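Local structure of galactose mutarotase related enzyme (Lactobacillus casei, 3Q1N) at residues Y271-L274 with G275-T278. The protein probably binds carbohydrate and may act as a sugar isomerase of the galactose mutarotase type. Residues are numbered along the deposited sequence; the frame is centred on the assembly and turned at random.
Sequences YTKL and GNTT
K273 is fully extended, its CG swung opposite the backbone N (chi1 175°), and runs its methylene chain past the carboxamide of N276, whose own chi1 of -85° turns the amide to meet it. CB and CD of K273 both approach ND2 of N276, CD at 3.8 Å, so the aliphatic part of the lysine lies obliquely against the amide. Beyond this packing the polar ends meet through solvent: one water accepts from K273 NZ (3.0 Å) and lies 2.8 Å from N276 OD1, while a second lies within hydrogen-bonding distance of both OD1 and L274 O, and neither water has protons enough for every acceptor around it. The opposite end of the amide is fixed by a hydrogen bond from ND2 to W270 O, and K273 NZ has D262 as a distant, weak ionic partner. In the backbone of the turn, N276 N donates to K273 O (3.1 Å), reaching the carbonyl from above its plane. Further along, the CG2 methyl of T278 meets the edge of the Y271 ring in its plane, 4.0 Å from CD1, and a water bridges T278 OG1 (2.7 Å) to Y271 O. The phenol OH of Y271 is hydrogen-bonded to S135 O. The K273–N276 bond closes a type II beta turn with G275 at its third position, where phi is positive (93°); this surface turn leads into strand 277-279, which pairs antiparallel with strand 136-147.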
loop_
_atom_site.group_PDB
_atom_site.type_symbol
_atom_site.label_atom_id
_atom_site.label_comp_id
_atom_site.label_asym_id
_atom_site.label_seq_id
_atom_site.Cartn_x
_atom_site.Cartn_y
_atom_site.Cartn_z
ATOM N N TYR A 271 -14.555 2.115 -15.093
ATOM C CA TYR A 271 -14.737 0.835 -15.778
ATOM C C TYR A 271 -13.646 0.521 -16.803
ATOM O O TYR A 271 -13.580 -0.619 -17.310
ATOM C CB TYR A 271 -16.100 0.787 -16.479
ATOM C CG TYR A 271 -17.251 0.716 -15.477
ATOM C CD1 TYR A 271 -17.378 -0.370 -14.595
ATOM C CD2 TYR A 271 -18.238 1.711 -15.422
ATOM C CE1 TYR A 271 -18.423 -0.424 -13.654
ATOM C CE2 TYR A 271 -19.285 1.664 -14.471
ATOM C CZ TYR A 271 -19.385 0.571 -13.615
ATOM O OH TYR A 271 -20.423 0.537 -12.727
ATOM N N THR A 272 -12.788 1.493 -17.121
ATOM C CA THR A 272 -11.647 1.221 -18.012
ATOM C C THR A 272 -10.289 1.709 -17.436
ATOM O O THR A 272 -9.252 1.520 -18.100
ATOM C CB THR A 272 -11.823 1.948 -19.371
ATOM O OG1 THR A 272 -11.902 3.362 -19.155
ATOM C CG2 THR A 272 -13.064 1.466 -20.117
ATOM N N LYS A 273 -10.307 2.311 -16.245
ATOM C CA LYS A 273 -9.114 2.873 -15.576
ATOM C C LYS A 273 -8.060 1.778 -15.388
ATOM O O LYS A 273 -8.358 0.688 -14.882
ATOM C CB LYS A 273 -9.497 3.505 -14.237
ATOM C CG LYS A 273 -8.368 4.022 -13.386
ATOM C CD LYS A 273 -8.847 4.652 -12.057
ATOM C CE LYS A 273 -7.716 5.056 -11.162
ATOM N NZ LYS A 273 -8.175 5.720 -9.887
ATOM N N LEU A 274 -6.852 2.034 -15.855
ATOM C CA LEU A 274 -5.806 1.000 -15.790
ATOM C C LEU A 274 -5.579 0.621 -14.339
ATOM O O LEU A 274 -5.400 1.493 -13.481
ATOM C CB LEU A 274 -4.504 1.477 -16.401
ATOM C CG LEU A 274 -3.393 0.444 -16.554
ATOM C CD1 LEU A 274 -3.828 -0.589 -17.627
ATOM C CD2 LEU A 274 -2.023 1.095 -16.919
ATOM N N GLY A 275 -5.555 -0.693 -14.098
ATOM C CA GLY A 275 -5.323 -1.262 -12.776
ATOM C C GLY A 275 -6.581 -1.551 -11.968
ATOM O O GLY A 275 -6.507 -2.215 -10.921
ATOM N N ASN A 276 -7.709 -0.975 -12.362
ATOM C CA ASN A 276 -8.955 -1.296 -11.742
ATOM C C ASN A 276 -9.429 -2.725 -12.076
ATOM O O ASN A 276 -9.099 -3.317 -13.123
ATOM C CB ASN A 276 -10.103 -0.284 -12.076
ATOM C CG ASN A 276 -10.120 0.938 -11.186
ATOM O OD1 ASN A 276 -9.214 1.166 -10.384
ATOM N ND2 ASN A 276 -11.203 1.754 -11.315
ATOM N N THR A 277 -10.179 -3.263 -11.117
ATOM C CA THR A 277 -10.899 -4.513 -11.204
ATOM C C THR A 277 -12.402 -4.218 -11.136
ATOM O O THR A 277 -12.830 -3.505 -10.243
ATOM C CB THR A 277 -10.551 -5.419 -10.031
ATOM O OG1 THR A 277 -9.139 -5.653 -9.990
ATOM C CG2 THR A 277 -11.282 -6.817 -10.150
ATOM N N THR A 278 -13.173 -4.772 -12.074
ATOM C CA THR A 278 -14.635 -4.658 -12.053
ATOM C C THR A 278 -15.276 -5.953 -11.558
ATOM O O THR A 278 -15.134 -7.001 -12.164
ATOM C CB THR A 278 -15.246 -4.249 -13.410
ATOM O OG1 THR A 278 -14.682 -2.984 -13.823
ATOM C CG2 THR A 278 -16.811 -4.108 -13.299
HETATM O O HOH W 1 -15.146 -2.727 -16.452
HETATM O O HOH W 2 -9.609 3.319 -8.675
HETATM O O HOH W 3 -6.389 1.541 -10.746
#